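Local coordinates for cellulose binding domain-containing protein (Clostridium clariflavum, PDB 4B96), which probably binds cellulose through this calcium-containing family 3b carbohydrate-binding module, one domain of a longer membrane protein in a biomass-sensing system, at residues F115-E118 against D119-S122; T137-S141 against D142-W146. All coordinates share one frame; numbering follows the deposited sequence.

Contact 1: F115-E118 against D119-S122; sequences FNQE and DDWS. With CA (calcium ion), chain E.
From Q117 to D120 the backbone makes a tight turn just after strand 115-116, closed by a hydrogen bond of 3.0 Å from N of D120 to O of Q117. The fold of the turn gathers three protein oxygens around one calcium ion. N116 contributes its backbone O, 2.2 Å from the calcium. OD1 of D119 and OD1 of D120 each bind it at 2.5 Å, while the second oxygen of each carboxylate stays too far from the metal to bind it. OD1 of D119 reaches the ion because the first torsion, 53°, sets CG between the backbone N and the carbonyl carbon, although CB starts away from residues 115-118. The backbone O of K47 and three waters complete seven ligands.

The side chain of N116 does a different job. Its OD1 receives the amide N of E118 at 3.1 Å, from above the carbonyl plane, forming an Asx turn; asparagine suits the place because its short amide can reach back to the main chain. OD2 of D120 accepts hydrogen bonds from a calcium-bound water at 2.6 Å and from another water at 2.7 Å. The latter also donates to OE1 of Q117, whose NE2 is held by the backbone O atoms of Q13 and S15. A third water, itself on the calcium, donates to OD2 of D119.

Hard, anionic oxygens suit calcium: the two aspartates would balance its double charge, and the ion in turn probably offsets the repulsion between their neighbouring carboxylates.

Contact 2: T137-S141 against D142-W146; sequences TVYIS and DKLVW
Y139 and L144 face each other as a non-hydrogen-bonded antiparallel pair, and the tyrosine side chain can be followed along its partner strand. CB lies 3.5 Å from O of K143, and CD2 is 3.6 Å from CA of L144. Farther out, CE2 meets CD1 of L144 at 3.7 Å. That methyl sits over one ring face, 4.1 Å from the centroid of the Y139 ring, in a CH-pi contact, while O of D142 lies at the ring edge. OH hydrogen-bonds to E149; tyrosine suits a place where ring meets methyl and hydroxyl meets carboxylate.

On the other face of the sheet, CB of V138 packs 3.8 Å from CB of W146. The first torsion of V145 (-61° to CG1) brings CG2 against O of V138 (3.3 Å). That O accepts a nearly straight bond from N of V145 (2.7 Å) and a weak one from N of W146.

S141 and D142 take positive phi, as the corners of a type I' turn from I140 to K143 require; aspartate accepts this comparatively well, and OD1 of D142 forms a salt bridge with K41. Backbone bonds both ways between I140 and K143 close the turn. With a classic bulge where V145 and W146 both face V138, the strands form a twisted beta hairpin bordering a CBM3 sheet.

Contact 1 comes first along the chain and is complete before contact 2 begins; their centres lie 22 Å apart and their nearest atoms about 6 Å, without touching. Contact 1 leaves the short strand 115-116, which pairs with strand 17-18, and runs into a loop. Contact 2 is the hairpin of strands 136-140 and 143-146, the latter outermost in a five-stranded antiparallel sheet. Strand 40-47 relates the two: it pairs with strand 136-140, and its last residue, K47, supplies a calcium ligand to contact 1. Metal site and hairpin thus belong to one CBM3 domain. W121 of contact 1 and the hairpin strand 143-146 both pack on the second subunit.

Contact 1: F115-E118 against D119-S122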
loop_
_atom_site.group_PDB
_atom_site.type_symbol
_atom_site.label_atom_id
_atom_site.label_comp_id
_atom_site.label_asym_id
_atom_site.label_seq_id
_atom_site.Cartn_x
_atom_site.Cartn_y
_atom_site.Cartn_z
ATOM N N PHE A 115 -9.839 -17.531 -18.618
ATOM C CA PHE A 115 -10.230 -16.578 -17.577
ATOM C C PHE A 115 -10.840 -15.315 -18.216
ATOM O O PHE A 115 -10.557 -15.005 -19.383
ATOM C CB PHE A 115 -9.000 -16.093 -16.803
ATOM C CG PHE A 115 -8.293 -17.163 -16.067
ATOM C CD1 PHE A 115 -8.807 -17.665 -14.875
ATOM C CD2 PHE A 115 -7.055 -17.633 -16.521
ATOM C CE1 PHE A 115 -8.108 -18.664 -14.139
ATOM C CE2 PHE A 115 -6.352 -18.627 -15.815
ATOM C CZ PHE A 115 -6.870 -19.157 -14.608
ATOM N N ASN A 116 -11.632 -14.578 -17.421
ATOM C CA ASN A 116 -12.013 -13.215 -17.733
ATOM C C ASN A 116 -11.294 -12.348 -16.715
ATOM O O ASN A 116 -11.631 -12.371 -15.512
ATOM C CB ASN A 116 -13.542 -13.058 -17.579
ATOM C CG ASN A 116 -13.997 -11.580 -17.675
ATOM O OD1 ASN A 116 -13.233 -10.701 -18.095
ATOM N ND2 ASN A 116 -15.236 -11.308 -17.265
ATOM N N GLN A 117 -10.285 -11.610 -17.149
ATOM C CA GLN A 117 -9.441 -10.895 -16.249
ATOM C C GLN A 117 -10.028 -9.556 -15.832
ATOM O O GLN A 117 -9.472 -8.879 -14.950
ATOM C CB GLN A 117 -8.118 -10.609 -16.936
ATOM C CG GLN A 117 -7.405 -11.868 -17.409
ATOM C CD GLN A 117 -5.918 -11.587 -17.728
ATOM O OE1 GLN A 117 -5.113 -11.560 -16.826
ATOM N NE2 GLN A 117 -5.594 -11.368 -18.994
ATOM N N GLU A 118 -11.114 -9.180 -16.474
ATOM C CA GLU A 118 -11.638 -7.814 -16.300
ATOM C C GLU A 118 -12.001 -7.457 -14.860
ATOM O O GLU A 118 -11.923 -6.301 -14.474
ATOM C CB GLU A 118 -12.838 -7.559 -17.199
ATOM C CG GLU A 118 -13.179 -6.045 -17.259
ATOM C CD GLU A 118 -14.326 -5.721 -18.216
ATOM O OE1 GLU A 118 -15.237 -6.589 -18.404
ATOM O OE2 GLU A 118 -14.301 -4.586 -18.776
ATOM N N ASP A 119 -12.401 -8.460 -14.069
ATOM C CA ASP A 119 -12.843 -8.214 -12.711
ATOM C C ASP A 119 -11.799 -8.683 -11.702
ATOM O O ASP A 119 -12.112 -8.880 -10.508
ATOM C CB ASP A 119 -14.187 -8.942 -12.517
ATOM C CG ASP A 119 -14.118 -10.459 -12.909
ATOM O OD1 ASP A 119 -12.995 -11.033 -13.152
ATOM O OD2 ASP A 119 -15.216 -11.087 -12.958
ATOM N N ASP A 120 -10.546 -8.862 -12.148
ATOM C CA ASP A 120 -9.504 -9.345 -11.244
ATOM C C ASP A 120 -8.781 -8.156 -10.614
ATOM O O ASP A 120 -8.230 -7.266 -11.325
ATOM C CB ASP A 120 -8.465 -10.191 -12.012
ATOM C CG ASP A 120 -9.037 -11.477 -12.565
ATOM O OD1 ASP A 120 -10.166 -11.883 -12.200
ATOM O OD2 ASP A 120 -8.324 -12.123 -13.373
ATOM N N TRP A 121 -8.773 -8.100 -9.290
ATOM C CA TRP A 121 -8.173 -6.939 -8.608
ATOM C C TRP A 121 -6.713 -6.674 -9.094
ATOM O O TRP A 121 -6.323 -5.521 -9.305
ATOM C CB TRP A 121 -8.180 -7.196 -7.082
ATOM C CG TRP A 121 -7.614 -6.058 -6.176
ATOM C CD1 TRP A 121 -6.345 -5.989 -5.613
ATOM C CD2 TRP A 121 -8.301 -4.883 -5.756
ATOM N NE1 TRP A 121 -6.224 -4.817 -4.879
ATOM C CE2 TRP A 121 -7.412 -4.139 -4.930
ATOM C CE3 TRP A 121 -9.597 -4.392 -5.979
ATOM C CZ2 TRP A 121 -7.784 -2.944 -4.302
ATOM C CZ3 TRP A 121 -9.965 -3.214 -5.365
ATOM C CH2 TRP A 121 -9.056 -2.490 -4.544
ATOM N N SER A 122 -5.908 -7.714 -9.253
ATOM C CA SER A 122 -4.479 -7.471 -9.559
ATOM C C SER A 122 -4.183 -7.202 -11.039
ATOM O O SER A 122 -3.031 -6.995 -11.391
ATOM C CB SER A 122 -3.612 -8.655 -9.057
ATOM O OG SER A 122 -3.620 -8.669 -7.633
HETATM CA CA CA E . -11.852 -13.182 -13.437
HETATM O O HOH W 1 -12.269 -15.299 -14.673
HETATM O O HOH W 2 -5.870 -11.163 -14.101
HETATM O O HOH W 3 -14.431 -13.513 -13.454
HETATM O O HOH W 4 -9.769 -14.292 -13.632
#

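Contact 2: T137-S141 against D142-W146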
loop_
_atom_site.group_PDB
_atom_site.type_symbol
_atom_site.label_atom_id
_atom_site.label_comp_id
_atom_site.label_asym_id
_atom_site.label_seq_id
_atom_site.Cartn_x
_atom_site.Cartn_y
_atom_site.Cartn_z
ATOM N N THR A 137 0.033 -7.772 -3.347
ATOM C CA THR A 137 0.557 -7.534 -1.992
ATOM C C THR A 137 1.794 -8.372 -1.632
ATOM O O THR A 137 1.983 -9.475 -2.140
ATOM C CB THR A 137 -0.509 -7.787 -0.935
ATOM O OG1 THR A 137 -1.151 -9.040 -1.177
ATOM C CG2 THR A 137 -1.607 -6.645 -1.020
ATOM N N VAL A 138 2.591 -7.862 -0.691
ATOM C CA VAL A 138 3.754 -8.607 -0.204
ATOM C C VAL A 138 3.679 -8.609 1.318
ATOM O O VAL A 138 3.345 -7.573 1.940
ATOM C CB VAL A 138 5.124 -7.943 -0.652
ATOM C CG1 VAL A 138 6.277 -8.872 -0.245
ATOM C CG2 VAL A 138 5.136 -7.729 -2.148
ATOM N N TYR A 139 4.024 -9.746 1.901
ATOM C CA TYR A 139 4.058 -9.916 3.336
ATOM C C TYR A 139 5.418 -10.434 3.752
ATOM O O TYR A 139 5.988 -11.306 3.106
ATOM C CB TYR A 139 3.017 -10.948 3.828
ATOM C CG TYR A 139 1.648 -10.584 3.335
ATOM C CD1 TYR A 139 1.314 -10.818 1.998
ATOM C CD2 TYR A 139 0.712 -9.927 4.180
ATOM C CE1 TYR A 139 0.094 -10.433 1.486
ATOM C CE2 TYR A 139 -0.567 -9.556 3.694
ATOM C CZ TYR A 139 -0.859 -9.820 2.340
ATOM O OH TYR A 139 -2.064 -9.461 1.745
ATOM N N ILE A 140 5.898 -9.912 4.876
ATOM C CA ILE A 140 7.079 -10.503 5.536
ATOM C C ILE A 140 6.616 -10.989 6.884
ATOM O O ILE A 140 6.049 -10.211 7.678
ATOM C CB ILE A 140 8.177 -9.468 5.741
ATOM C CG1 ILE A 140 8.684 -8.972 4.401
ATOM C CG2 ILE A 140 9.326 -10.099 6.607
ATOM C CD1 ILE A 140 9.622 -7.742 4.542
ATOM N N SER A 141 6.779 -12.283 7.110
ATOM C CA SER A 141 6.201 -13.011 8.262
ATOM C C SER A 141 4.771 -12.579 8.559
ATOM O O SER A 141 4.427 -12.240 9.711
ATOM C CB SER A 141 7.081 -12.873 9.500
ATOM O OG SER A 141 8.384 -13.361 9.207
ATOM N N ASP A 142 3.971 -12.548 7.500
ATOM C CA ASP A 142 2.562 -12.235 7.606
ATOM C C ASP A 142 2.213 -10.776 7.934
ATOM O O ASP A 142 1.022 -10.463 8.042
ATOM C CB ASP A 142 1.856 -13.191 8.584
ATOM C CG ASP A 142 1.997 -14.669 8.159
ATOM O OD1 ASP A 142 1.747 -14.987 6.957
ATOM O OD2 ASP A 142 2.382 -15.485 9.018
ATOM N N LYS A 143 3.215 -9.893 8.039
ATOM C CA LYS A 143 2.949 -8.441 8.084
ATOM C C LYS A 143 2.859 -7.858 6.634
ATOM O O LYS A 143 3.708 -8.147 5.788
ATOM C CB LYS A 143 4.030 -7.733 8.921
ATOM C CG LYS A 143 3.536 -6.476 9.571
ATOM C CD LYS A 143 4.521 -5.911 10.593
ATOM C CE LYS A 143 5.346 -6.997 11.330
ATOM N NZ LYS A 143 6.335 -6.398 12.320
ATOM N N LEU A 144 1.837 -7.044 6.336
ATOM C CA LEU A 144 1.638 -6.540 4.975
ATOM C C LEU A 144 2.660 -5.425 4.758
ATOM O O LEU A 144 2.680 -4.459 5.527
ATOM C CB LEU A 144 0.212 -5.948 4.848
ATOM C CG LEU A 144 -0.083 -5.231 3.526
ATOM C CD1 LEU A 144 0.075 -6.173 2.282
ATOM C CD2 LEU A 144 -1.557 -4.708 3.617
ATOM N N VAL A 145 3.563 -5.566 3.784
ATOM C CA VAL A 145 4.650 -4.593 3.626
ATOM C C VAL A 145 4.585 -3.852 2.293
ATOM O O VAL A 145 5.404 -2.969 2.047
ATOM C CB VAL A 145 6.062 -5.210 3.809
ATOM C CG1 VAL A 145 6.197 -5.791 5.202
ATOM C CG2 VAL A 145 6.323 -6.288 2.694
ATOM N N TRP A 146 3.597 -4.192 1.456
ATOM C CA TRP A 146 3.495 -3.575 0.144
ATOM C C TRP A 146 2.128 -3.894 -0.392
ATOM O O TRP A 146 1.680 -5.046 -0.305
ATOM C CB TRP A 146 4.530 -4.185 -0.859
ATOM C CG TRP A 146 4.296 -3.633 -2.253
ATOM C CD1 TRP A 146 3.449 -4.181 -3.254
ATOM C CD2 TRP A 146 4.797 -2.408 -2.792
ATOM N NE1 TRP A 146 3.422 -3.331 -4.341
ATOM C CE2 TRP A 146 4.242 -2.259 -4.092
ATOM C CE3 TRP A 146 5.700 -1.425 -2.321
ATOM C CZ2 TRP A 146 4.562 -1.176 -4.921
ATOM C CZ3 TRP A 146 5.978 -0.311 -3.135
ATOM C CH2 TRP A 146 5.431 -0.213 -4.436
HETATM O O HOH W 5 4.851 -13.712 5.071
#